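Local coordinates for probable quinone reductase Qor (NADPH:quinone reductase) (Zeta-crystallin homolog protein) (Mycobacterium tuberculosis, PDB 4RVU) that probably reduces quinones by passing electrons to them from NADPH, which it holds in a Rossmann-type nucleotide-binding domain, at residues Q218-F229 and T241-V252; G154-Q164 and K182-A191. All coordinates share one frame; numbering follows the deposited sequence.

Contact 1: Q218-F229 and T241-V252; sequences QAVYDGVGATTF and TLALFGAASGPV. With NDP (NADPH dihydro-nicotinamide-adenine-dinucleotide phosphate), chain E.
S249 pushes its hydroxyl into the loop 223-227 and ties it down: OG donates to V224 O at 2.7 Å, from above the carbonyl plane, and accepts from T227 N at 3.0 Å. With OG standing between its own backbone N and carbonyl carbon (chi1 75°), both partners come within reach, while S249 N adds a second, in-plane bond to V224 O. A226 N closes the loop on G250 O. On the far side of this loop V252 CG1 lies over one face of the F229 ring, a CH-pi contact, 3.6 Å from F229 CG, and L242 CD1 approaches F229 CE2 obliquely. The F245 ring lays a face over G223 CA, with Y221 C at its edge.

Further out, D222 holds the turn that follows strand 219-222. Its OD1 accepts from V224 N, nearly along the C-O axis, which makes an Asx turn, and also from G225 N at 2.8 Å, one residue further on; OD2 takes T228 OG1 and also S232 OG. Behind lie the parallel strands 219-222 and 241-244, joined by alternating backbone bonds such as A243 N to V220 O at 2.9 Å. G223 O receives A248 N, and NADPH O3D donates to G223 O at 2.8 Å. One carbonyl thus joins the two loops to the nicotinamide ribose, and the buried carboxylate, gripped by amides and hydroxyls, probably stays ionised.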
loop_
_atom_site.group_PDB
_atom_site.type_symbol
_atom_site.label_atom_id
_atom_site.label_comp_id
_atom_site.label_asym_id
_atom_site.label_seq_id
_atom_site.Cartn_x
_atom_site.Cartn_y
_atom_site.Cartn_z
ATOM N N GLN A 218 -7.906 9.995 5.980
ATOM C CA GLN A 218 -6.486 9.638 5.909
ATOM C C GLN A 218 -6.276 8.132 5.735
ATOM O O GLN A 218 -5.240 7.689 5.211
ATOM C CB GLN A 218 -5.722 10.143 7.138
ATOM C CG GLN A 218 -5.261 11.592 7.029
ATOM C CD GLN A 218 -6.409 12.577 7.069
ATOM O OE1 GLN A 218 -7.273 12.507 7.950
ATOM N NE2 GLN A 218 -6.435 13.499 6.104
ATOM N N ALA A 219 -7.250 7.346 6.185
ATOM C CA ALA A 219 -7.193 5.892 6.044
ATOM C C ALA A 219 -8.593 5.293 6.080
ATOM O O ALA A 219 -9.482 5.817 6.749
ATOM C CB ALA A 219 -6.335 5.285 7.138
ATOM N N VAL A 220 -8.783 4.193 5.364
ATOM C CA VAL A 220 -10.006 3.408 5.506
ATOM C C VAL A 220 -9.632 2.051 6.067
ATOM O O VAL A 220 -8.721 1.399 5.559
ATOM C CB VAL A 220 -10.691 3.170 4.153
ATOM C CG1 VAL A 220 -11.883 2.216 4.331
ATOM C CG2 VAL A 220 -11.137 4.488 3.544
ATOM N N TYR A 221 -10.321 1.627 7.118
ATOM C CA TYR A 221 -10.171 0.269 7.606
ATOM C C TYR A 221 -11.380 -0.528 7.150
ATOM O O TYR A 221 -12.475 -0.374 7.694
ATOM C CB TYR A 221 -10.022 0.272 9.129
ATOM C CG TYR A 221 -8.760 0.985 9.574
ATOM C CD1 TYR A 221 -7.514 0.380 9.433
ATOM C CD2 TYR A 221 -8.814 2.262 10.115
ATOM C CE1 TYR A 221 -6.345 1.033 9.828
ATOM C CE2 TYR A 221 -7.653 2.919 10.527
ATOM C CZ TYR A 221 -6.430 2.297 10.382
ATOM O OH TYR A 221 -5.291 2.960 10.795
ATOM N N ASP A 222 -11.178 -1.357 6.128
ATOM C CA ASP A 222 -12.270 -2.080 5.472
ATOM C C ASP A 222 -12.174 -3.574 5.749
ATOM O O ASP A 222 -11.291 -4.271 5.224
ATOM C CB ASP A 222 -12.257 -1.782 3.960
ATOM C CG ASP A 222 -13.443 -2.389 3.216
ATOM O OD1 ASP A 222 -13.904 -3.493 3.571
ATOM O OD2 ASP A 222 -13.907 -1.766 2.237
ATOM N N GLY A 223 -13.078 -4.069 6.592
ATOM C CA GLY A 223 -13.120 -5.490 6.913
ATOM C C GLY A 223 -14.301 -6.186 6.259
ATOM O O GLY A 223 -14.615 -7.338 6.570
ATOM N N VAL A 224 -14.949 -5.479 5.338
ATOM C CA VAL A 224 -16.182 -5.953 4.715
ATOM C C VAL A 224 -15.930 -6.472 3.295
ATOM O O VAL A 224 -16.533 -7.459 2.862
ATOM C CB VAL A 224 -17.232 -4.829 4.716
ATOM C CG1 VAL A 224 -18.451 -5.218 3.890
ATOM C CG2 VAL A 224 -17.633 -4.493 6.156
ATOM N N GLY A 225 -15.027 -5.819 2.570
ATOM C CA GLY A 225 -14.601 -6.358 1.290
ATOM C C GLY A 225 -15.502 -6.030 0.115
ATOM O O GLY A 225 -15.637 -4.868 -0.261
ATOM N N ALA A 226 -16.109 -7.056 -0.475
ATOM C CA ALA A 226 -16.783 -6.912 -1.775
ATOM C C ALA A 226 -17.756 -5.738 -1.897
ATOM O O ALA A 226 -17.717 -5.000 -2.879
ATOM C CB ALA A 226 -17.461 -8.219 -2.171
ATOM N N THR A 227 -18.622 -5.550 -0.905
ATOM C CA THR A 227 -19.681 -4.534 -1.000
ATOM C C THR A 227 -19.264 -3.104 -0.636
ATOM O O THR A 227 -20.027 -2.153 -0.830
ATOM C CB THR A 227 -20.914 -4.923 -0.155
ATOM O OG1 THR A 227 -20.538 -4.997 1.225
ATOM C CG2 THR A 227 -21.451 -6.265 -0.595
ATOM N N THR A 228 -18.045 -2.945 -0.132
ATOM C CA THR A 228 -17.615 -1.642 0.340
ATOM C C THR A 228 -16.326 -1.149 -0.317
ATOM O O THR A 228 -16.009 0.031 -0.207
ATOM C CB THR A 228 -17.400 -1.650 1.854
ATOM O OG1 THR A 228 -16.523 -2.732 2.198
ATOM C CG2 THR A 228 -18.734 -1.824 2.590
ATOM N N PHE A 229 -15.578 -2.044 -0.962
ATOM C CA PHE A 229 -14.246 -1.691 -1.468
ATOM C C PHE A 229 -14.240 -0.464 -2.389
ATOM O O PHE A 229 -13.447 0.468 -2.186
ATOM C CB PHE A 229 -13.562 -2.869 -2.170
ATOM C CG PHE A 229 -12.148 -2.571 -2.573
ATOM C CD1 PHE A 229 -11.871 -2.031 -3.824
ATOM C CD2 PHE A 229 -11.098 -2.786 -1.689
ATOM C CE1 PHE A 229 -10.577 -1.733 -4.200
ATOM C CE2 PHE A 229 -9.788 -2.487 -2.060
ATOM C CZ PHE A 229 -9.534 -1.958 -3.325
ATOM N N THR A 241 -4.339 5.685 2.946
ATOM C CA THR A 241 -4.095 4.239 2.991
ATOM C C THR A 241 -5.399 3.467 3.088
ATOM O O THR A 241 -6.186 3.692 4.006
ATOM C CB THR A 241 -3.215 3.859 4.197
ATOM O OG1 THR A 241 -1.897 4.398 4.029
ATOM C CG2 THR A 241 -3.126 2.337 4.343
ATOM N N LEU A 242 -5.628 2.568 2.138
ATOM C CA LEU A 242 -6.749 1.643 2.223
ATOM C C LEU A 242 -6.233 0.351 2.845
ATOM O O LEU A 242 -5.492 -0.404 2.213
ATOM C CB LEU A 242 -7.330 1.358 0.834
ATOM C CG LEU A 242 -8.827 1.041 0.762
ATOM C CD1 LEU A 242 -9.288 0.835 -0.670
ATOM C CD2 LEU A 242 -9.197 -0.178 1.605
ATOM N N ALA A 243 -6.609 0.101 4.095
ATOM C CA ALA A 243 -6.265 -1.162 4.730
ATOM C C ALA A 243 -7.455 -2.093 4.587
ATOM O O ALA A 243 -8.433 -2.002 5.347
ATOM C CB ALA A 243 -5.896 -0.960 6.186
ATOM N N LEU A 244 -7.381 -2.968 3.589
ATOM C CA LEU A 244 -8.398 -4.001 3.385
ATOM C C LEU A 244 -8.003 -5.210 4.220
ATOM O O LEU A 244 -7.135 -5.989 3.817
ATOM C CB LEU A 244 -8.464 -4.378 1.901
ATOM C CG LEU A 244 -9.371 -5.550 1.514
ATOM C CD1 LEU A 244 -10.832 -5.228 1.827
ATOM C CD2 LEU A 244 -9.203 -5.876 0.046
ATOM N N PHE A 245 -8.617 -5.367 5.392
ATOM C CA PHE A 245 -8.188 -6.413 6.320
ATOM C C PHE A 245 -9.201 -7.555 6.473
ATOM O O PHE A 245 -8.973 -8.494 7.232
ATOM C CB PHE A 245 -7.826 -5.812 7.687
ATOM C CG PHE A 245 -9.019 -5.314 8.476
ATOM C CD1 PHE A 245 -9.560 -4.061 8.228
ATOM C CD2 PHE A 245 -9.584 -6.102 9.465
ATOM C CE1 PHE A 245 -10.660 -3.601 8.952
ATOM C CE2 PHE A 245 -10.675 -5.654 10.194
ATOM C CZ PHE A 245 -11.210 -4.400 9.952
ATOM N N GLY A 246 -10.311 -7.490 5.746
ATOM C CA GLY A 246 -11.329 -8.520 5.875
ATOM C C GLY A 246 -12.183 -8.611 4.629
ATOM O O GLY A 246 -12.064 -7.780 3.725
ATOM N N ALA A 247 -13.051 -9.617 4.588
ATOM C CA ALA A 247 -13.913 -9.845 3.435
ATOM C C ALA A 247 -15.252 -10.441 3.856
ATOM O O ALA A 247 -15.720 -11.403 3.253
ATOM C CB ALA A 247 -13.220 -10.776 2.452
ATOM N N ALA A 248 -15.859 -9.879 4.895
ATOM C CA ALA A 248 -17.105 -10.418 5.445
ATOM C C ALA A 248 -18.237 -10.541 4.415
ATOM O O ALA A 248 -19.009 -11.503 4.440
ATOM C CB ALA A 248 -17.558 -9.582 6.632
ATOM N N SER A 249 -18.343 -9.562 3.525
ATOM C CA SER A 249 -19.382 -9.578 2.493
ATOM C C SER A 249 -18.979 -10.402 1.275
ATOM O O SER A 249 -19.773 -10.574 0.345
ATOM C CB SER A 249 -19.727 -8.158 2.040
ATOM O OG SER A 249 -18.709 -7.637 1.200
ATOM N N GLY A 250 -17.749 -10.912 1.275
ATOM C CA GLY A 250 -17.236 -11.625 0.116
ATOM C C GLY A 250 -15.931 -11.023 -0.363
ATOM O O GLY A 250 -15.595 -9.895 -0.003
ATOM N N PRO A 251 -15.191 -11.770 -1.189
ATOM C CA PRO A 251 -13.859 -11.340 -1.633
ATOM C C PRO A 251 -13.899 -10.129 -2.567
ATOM O O PRO A 251 -14.844 -9.975 -3.345
ATOM C CB PRO A 251 -13.334 -12.570 -2.377
ATOM C CG PRO A 251 -14.581 -13.234 -2.917
ATOM C CD PRO A 251 -15.614 -13.031 -1.830
ATOM N N VAL A 252 -12.881 -9.274 -2.470
ATOM C CA VAL A 252 -12.722 -8.129 -3.361
ATOM C C VAL A 252 -12.142 -8.583 -4.705
ATOM O O VAL A 252 -11.091 -9.231 -4.742
ATOM C CB VAL A 252 -11.790 -7.062 -2.741
ATOM C CG1 VAL A 252 -11.568 -5.920 -3.711
ATOM C CG2 VAL A 252 -12.377 -6.542 -1.433
HETATM P PA NDP E . -17.525 -8.728 12.915
HETATM O O1A NDP E . -17.904 -8.883 14.360
HETATM O O2A NDP E . -17.109 -7.380 12.399
HETATM O O5B NDP E . -18.732 -9.277 12.006
HETATM C C5B NDP E . -18.768 -8.992 10.612
HETATM C C4B NDP E . -19.594 -7.732 10.414
HETATM O O4B NDP E . -19.440 -7.215 9.092
HETATM C C3B NDP E . -21.077 -8.010 10.576
HETATM O O3B NDP E . -21.495 -7.882 11.936
HETATM C C2B NDP E . -21.725 -6.971 9.684
HETATM O O2B NDP E . -22.121 -5.833 10.439
HETATM C C1B NDP E . -20.652 -6.585 8.677
HETATM N N9A NDP E . -21.090 -7.085 7.354
HETATM C C8A NDP E . -21.326 -6.332 6.268
HETATM N N7A NDP E . -21.733 -7.094 5.226
HETATM C C5A NDP E . -21.772 -8.368 5.648
HETATM C C6A NDP E . -22.120 -9.679 5.055
HETATM N N6A NDP E . -22.517 -9.773 3.766
HETATM N N1A NDP E . -22.028 -10.772 5.842
HETATM C C2A NDP E . -21.634 -10.684 7.124
HETATM N N3A NDP E . -21.305 -9.531 7.727
HETATM C C4A NDP E . -21.351 -8.358 7.055
HETATM O O3 NDP E . -16.372 -9.793 12.586
HETATM P PN NDP E . -14.933 -9.730 13.293
HETATM O O1N NDP E . -14.900 -8.546 14.222
HETATM O O2N NDP E . -14.613 -11.112 13.798
HETATM O O5D NDP E . -13.960 -9.419 12.055
HETATM C C5D NDP E . -14.133 -8.236 11.278
HETATM C C4D NDP E . -13.500 -8.424 9.908
HETATM O O4D NDP E . -12.081 -8.341 10.014
HETATM C C3D NDP E . -13.806 -9.798 9.347
HETATM O O3D NDP E . -14.013 -9.667 7.942
HETATM C C2D NDP E . -12.551 -10.606 9.594
HETATM O O2D NDP E . -12.379 -11.583 8.566
HETATM C C1D NDP E . -11.466 -9.543 9.550
HETATM N N1N NDP E . -10.304 -9.828 10.392
HETATM C C2N NDP E . -9.090 -9.725 9.849
HETATM C C3N NDP E . -7.933 -9.959 10.578
HETATM C C7N NDP E . -6.603 -9.832 9.899
HETATM O O7N NDP E . -5.585 -9.972 10.555
HETATM N N7N NDP E . -6.571 -9.559 8.596
HETATM C C4N NDP E . -8.000 -10.334 12.040
HETATM C C5N NDP E . -9.377 -10.400 12.512
HETATM C C6N NDP E . -10.462 -10.143 11.682
HETATM P P2B NDP E . -23.122 -4.740 9.815
HETATM O O1X NDP E . -23.214 -5.112 8.363
HETATM O O2X NDP E . -24.401 -4.930 10.578
HETATM O O3X NDP E . -22.452 -3.425 10.086
#

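Contact 2: G154-Q164 and K182-A191. With NDP (NADPH dihydro-nicotinamide-adenine-dinucleotide phosphate), chain E.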
loop_
_atom_site.group_PDB
_atom_site.type_symbol
_atom_site.label_atom_id
_atom_site.label_comp_id
_atom_site.label_asym_id
_atom_site.label_seq_id
_atom_site.Cartn_x
_atom_site.Cartn_y
_atom_site.Cartn_z
ATOM N N GLY A 154 -18.887 -0.814 11.989
ATOM C CA GLY A 154 -18.494 -0.151 13.221
ATOM C C GLY A 154 -18.944 -0.838 14.502
ATOM O O GLY A 154 -18.364 -0.593 15.558
ATOM N N ALA A 155 -19.961 -1.698 14.427
ATOM C CA ALA A 155 -20.471 -2.361 15.634
ATOM C C ALA A 155 -20.087 -3.835 15.689
ATOM O O ALA A 155 -20.641 -4.586 16.482
ATOM C CB ALA A 155 -21.987 -2.194 15.765
ATOM N N GLY A 156 -19.135 -4.238 14.850
ATOM C CA GLY A 156 -18.579 -5.583 14.889
ATOM C C GLY A 156 -17.480 -5.678 15.931
ATOM O O GLY A 156 -17.166 -4.683 16.590
ATOM N N GLY A 157 -16.893 -6.864 16.079
ATOM C CA GLY A 157 -15.846 -7.080 17.066
ATOM C C GLY A 157 -14.648 -6.170 16.883
ATOM O O GLY A 157 -14.278 -5.430 17.797
ATOM N N VAL A 158 -14.038 -6.223 15.701
ATOM C CA VAL A 158 -12.906 -5.357 15.406
ATOM C C VAL A 158 -13.342 -3.897 15.333
ATOM O O VAL A 158 -12.654 -2.999 15.844
ATOM C CB VAL A 158 -12.213 -5.763 14.094
ATOM C CG1 VAL A 158 -11.045 -4.829 13.804
ATOM C CG2 VAL A 158 -11.718 -7.198 14.175
ATOM N N GLY A 159 -14.486 -3.661 14.697
ATOM C CA GLY A 159 -14.990 -2.310 14.507
ATOM C C GLY A 159 -15.091 -1.471 15.771
ATOM O O GLY A 159 -14.655 -0.312 15.790
ATOM N N LEU A 160 -15.678 -2.042 16.824
ATOM C CA LEU A 160 -15.860 -1.303 18.066
ATOM C C LEU A 160 -14.511 -1.010 18.723
ATOM O O LEU A 160 -14.332 0.039 19.331
ATOM C CB LEU A 160 -16.781 -2.069 19.029
ATOM C CG LEU A 160 -18.260 -2.136 18.659
ATOM C CD1 LEU A 160 -18.950 -3.165 19.561
ATOM C CD2 LEU A 160 -18.909 -0.765 18.824
ATOM N N ILE A 161 -13.559 -1.933 18.604
ATOM C CA ILE A 161 -12.244 -1.709 19.199
ATOM C C ILE A 161 -11.485 -0.623 18.431
ATOM O O ILE A 161 -10.879 0.269 19.040
ATOM C CB ILE A 161 -11.403 -3.013 19.299
ATOM C CG1 ILE A 161 -12.113 -4.030 20.202
ATOM C CG2 ILE A 161 -10.031 -2.715 19.905
ATOM C CD1 ILE A 161 -11.427 -5.413 20.253
ATOM N N LEU A 162 -11.531 -0.693 17.101
ATOM C CA LEU A 162 -10.916 0.344 16.263
ATOM C C LEU A 162 -11.468 1.721 16.611
ATOM O O LEU A 162 -10.715 2.693 16.751
ATOM C CB LEU A 162 -11.138 0.058 14.768
ATOM C CG LEU A 162 -10.231 -0.996 14.136
ATOM C CD1 LEU A 162 -10.734 -1.393 12.761
ATOM C CD2 LEU A 162 -8.793 -0.472 14.046
ATOM N N THR A 163 -12.785 1.794 16.767
ATOM C CA THR A 163 -13.462 3.073 16.968
ATOM C C THR A 163 -13.060 3.687 18.301
ATOM O O THR A 163 -12.631 4.845 18.352
ATOM C CB THR A 163 -14.973 2.896 16.873
ATOM O OG1 THR A 163 -15.291 2.441 15.551
ATOM C CG2 THR A 163 -15.703 4.207 17.149
ATOM N N GLN A 164 -13.132 2.890 19.366
ATOM C CA GLN A 164 -12.747 3.375 20.682
ATOM C C GLN A 164 -11.297 3.797 20.735
ATOM O O GLN A 164 -10.973 4.865 21.265
ATOM C CB GLN A 164 -12.988 2.303 21.734
ATOM C CG GLN A 164 -14.438 1.924 21.922
ATOM C CD GLN A 164 -14.578 0.834 22.959
ATOM O OE1 GLN A 164 -14.526 1.099 24.161
ATOM N NE2 GLN A 164 -14.727 -0.405 22.501
ATOM N N LYS A 182 -27.159 -0.884 16.019
ATOM C CA LYS A 182 -25.710 -0.860 15.828
ATOM C C LYS A 182 -25.182 0.568 15.739
ATOM O O LYS A 182 -24.093 0.878 16.227
ATOM C CB LYS A 182 -25.324 -1.676 14.590
ATOM C CG LYS A 182 -25.555 -3.176 14.783
ATOM C CD LYS A 182 -24.942 -3.993 13.659
ATOM C CE LYS A 182 -25.341 -5.455 13.764
ATOM N NZ LYS A 182 -24.504 -6.316 12.871
ATOM N N ALA A 183 -25.969 1.448 15.136
ATOM C CA ALA A 183 -25.579 2.848 15.055
ATOM C C ALA A 183 -25.363 3.462 16.436
ATOM O O ALA A 183 -24.430 4.237 16.638
ATOM C CB ALA A 183 -26.603 3.644 14.262
ATOM N N LYS A 184 -26.219 3.128 17.398
ATOM C CA LYS A 184 -26.047 3.695 18.733
ATOM C C LYS A 184 -24.787 3.155 19.415
ATOM O O LYS A 184 -24.047 3.908 20.042
ATOM C CB LYS A 184 -27.271 3.440 19.621
ATOM C CG LYS A 184 -27.299 4.334 20.857
ATOM C CD LYS A 184 -28.186 3.758 21.953
ATOM C CE LYS A 184 -27.425 2.763 22.821
ATOM N NZ LYS A 184 -26.623 3.433 23.897
ATOM N N LEU A 185 -24.560 1.851 19.296
ATOM C CA LEU A 185 -23.364 1.219 19.859
ATOM C C LEU A 185 -22.108 1.850 19.286
ATOM O O LEU A 185 -21.117 2.061 20.001
ATOM C CB LEU A 185 -23.351 -0.272 19.540
ATOM C CG LEU A 185 -24.376 -1.116 20.281
ATOM C CD1 LEU A 185 -24.420 -2.527 19.718
ATOM C CD2 LEU A 185 -24.011 -1.132 21.742
ATOM N N SER A 186 -22.163 2.154 17.993
ATOM C CA SER A 186 -21.025 2.761 17.292
ATOM C C SER A 186 -20.789 4.175 17.808
ATOM O O SER A 186 -19.651 4.550 18.076
ATOM C CB SER A 186 -21.233 2.731 15.770
ATOM O OG SER A 186 -20.134 3.306 15.072
ATOM N N LYS A 187 -21.867 4.951 17.973
ATOM C CA LYS A 187 -21.764 6.287 18.560
ATOM C C LYS A 187 -21.209 6.219 19.983
ATOM O O LYS A 187 -20.311 6.990 20.351
ATOM C CB LYS A 187 -23.132 6.988 18.576
ATOM C CG LYS A 187 -23.649 7.430 17.214
ATOM C CD LYS A 187 -22.823 8.576 16.650
ATOM C CE LYS A 187 -22.726 9.726 17.647
ATOM N NZ LYS A 187 -21.847 10.837 17.170
ATOM N N ASP A 188 -21.749 5.302 20.784
ATOM C CA ASP A 188 -21.266 5.102 22.152
ATOM C C ASP A 188 -19.779 4.759 22.183
ATOM O O ASP A 188 -19.068 5.108 23.135
ATOM C CB ASP A 188 -22.047 3.987 22.846
ATOM C CG ASP A 188 -23.491 4.364 23.120
ATOM O OD1 ASP A 188 -23.858 5.545 22.910
ATOM O OD2 ASP A 188 -24.250 3.466 23.547
ATOM N N ALA A 189 -19.318 4.074 21.142
ATOM C CA ALA A 189 -17.905 3.704 21.012
ATOM C C ALA A 189 -17.039 4.895 20.612
ATOM O O ALA A 189 -15.810 4.836 20.678
ATOM C CB ALA A 189 -17.745 2.584 20.009
ATOM N N GLY A 190 -17.678 5.972 20.171
ATOM C CA GLY A 190 -16.953 7.193 19.868
ATOM C C GLY A 190 -17.030 7.660 18.430
ATOM O O GLY A 190 -16.434 8.692 18.080
ATOM N N ALA A 191 -17.755 6.919 17.593
ATOM C CA ALA A 191 -17.880 7.294 16.183
ATOM C C ALA A 191 -18.497 8.676 16.101
ATOM O O ALA A 191 -19.480 8.956 16.789
ATOM C CB ALA A 191 -18.718 6.290 15.416
HETATM P PA NDP E . -17.525 -8.728 12.915
HETATM O O1A NDP E . -17.904 -8.883 14.360
HETATM O O2A NDP E . -17.109 -7.380 12.399
HETATM O O5B NDP E . -18.732 -9.277 12.006
HETATM C C5B NDP E . -18.768 -8.992 10.612
HETATM C C4B NDP E . -19.594 -7.732 10.414
HETATM O O4B NDP E . -19.440 -7.215 9.092
HETATM C C3B NDP E . -21.077 -8.010 10.576
HETATM O O3B NDP E . -21.495 -7.882 11.936
HETATM C C2B NDP E . -21.725 -6.971 9.684
HETATM O O2B NDP E . -22.121 -5.833 10.439
HETATM C C1B NDP E . -20.652 -6.585 8.677
HETATM N N9A NDP E . -21.090 -7.085 7.354
HETATM C C8A NDP E . -21.326 -6.332 6.268
HETATM N N7A NDP E . -21.733 -7.094 5.226
HETATM C C5A NDP E . -21.772 -8.368 5.648
HETATM C C6A NDP E . -22.120 -9.679 5.055
HETATM N N6A NDP E . -22.517 -9.773 3.766
HETATM N N1A NDP E . -22.028 -10.772 5.842
HETATM C C2A NDP E . -21.634 -10.684 7.124
HETATM N N3A NDP E . -21.305 -9.531 7.727
HETATM C C4A NDP E . -21.351 -8.358 7.055
HETATM O O3 NDP E . -16.372 -9.793 12.586
HETATM P PN NDP E . -14.933 -9.730 13.293
HETATM O O1N NDP E . -14.900 -8.546 14.222
HETATM O O2N NDP E . -14.613 -11.112 13.798
HETATM O O5D NDP E . -13.960 -9.419 12.055
HETATM C C5D NDP E . -14.133 -8.236 11.278
HETATM C C4D NDP E . -13.500 -8.424 9.908
HETATM O O4D NDP E . -12.081 -8.341 10.014
HETATM C C3D NDP E . -13.806 -9.798 9.347
HETATM O O3D NDP E . -14.013 -9.667 7.942
HETATM C C2D NDP E . -12.551 -10.606 9.594
HETATM O O2D NDP E . -12.379 -11.583 8.566
HETATM C C1D NDP E . -11.466 -9.543 9.550
HETATM N N1N NDP E . -10.304 -9.828 10.392
HETATM C C2N NDP E . -9.090 -9.725 9.849
HETATM C C3N NDP E . -7.933 -9.959 10.578
HETATM C C7N NDP E . -6.603 -9.832 9.899
HETATM O O7N NDP E . -5.585 -9.972 10.555
HETATM N N7N NDP E . -6.571 -9.559 8.596
HETATM C C4N NDP E . -8.000 -10.334 12.040
HETATM C C5N NDP E . -9.377 -10.400 12.512
HETATM C C6N NDP E . -10.462 -10.143 11.682
HETATM P P2B NDP E . -23.122 -4.740 9.815
HETATM O O1X NDP E . -23.214 -5.112 8.363
HETATM O O2X NDP E . -24.401 -4.930 10.578
HETATM O O3X NDP E . -22.452 -3.425 10.086
HETATM O O HOH W 1 -17.936 1.924 15.965
#
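This is helix-to-helix packing on one side of the parallel sheet of the nucleotide-binding domain, with apolar contacts between the segments and a single water bridging their polar groups. The axes of helices 157-164 and 182-188 approach to 9.8 Å and are inclined by 33°, with A155 and A189 set against larger side chains. A189 CB sits between two side chains of the first helix, 3.7 Å from L160 CD2 and a little further from T163 CG2. T163 points that methyl across the gap because CG2 lies anti to its backbone N; it ends 3.4 Å from A191 N, against the Schellman turn at G190 that finishes helix 182-188. Its hydroxyl turns back to G159 O, which T163 N reaches from the opposite face of the carbonyl plane. Beside it, Q164 lays CA and CG on A189 O.

Nearer the cofactor, A155 CB rests on K182 CB at 3.6 Å. G154, G156 and G159 fit the GxGxxG pattern of Rossmann folds, and the helix they introduce presents its first amides to the pyrophosphate: G157 N to O1A at 2.8 Å and V158 N to O1N. G156 leaves room for O2A, only 3.4 Å from its CA. K182, its chain extended past A155, puts NZ 2.7 Å from O2X of the 2'-phosphate, where the opposite charges should attract, and carbonyls of R322 and T324 also hold NZ.

Between the segments, the water donates to G154 O at 2.6 Å and to T163 OG1, and is hydrogen-bonded to S186 OG, which is also hydrogen-bonded to T175 OG1 on strand 172-176.

In the fold
Along the chain, contact 2 comes first: segment 154-164 follows strand 148-151, and segment 182-191 closes a loop over the intervening strand 172-176. Contact 1 opens only afterwards, joining 218-229 to 241-252 around helix 229-234, so the two follow in series, neither nested nor crossed. In space they are neighbours, because strand 217-222 pairs with strand 148-151 in the six-stranded parallel sheet. V158 CG1 packs on F245 CE2 at 3.7 Å, and L162 reaches both Y221 and F245. Contact 2 joins two helices on one side of the sheet, contact 1 two adjacent strands and their C-terminal loops, and both meet NADPH.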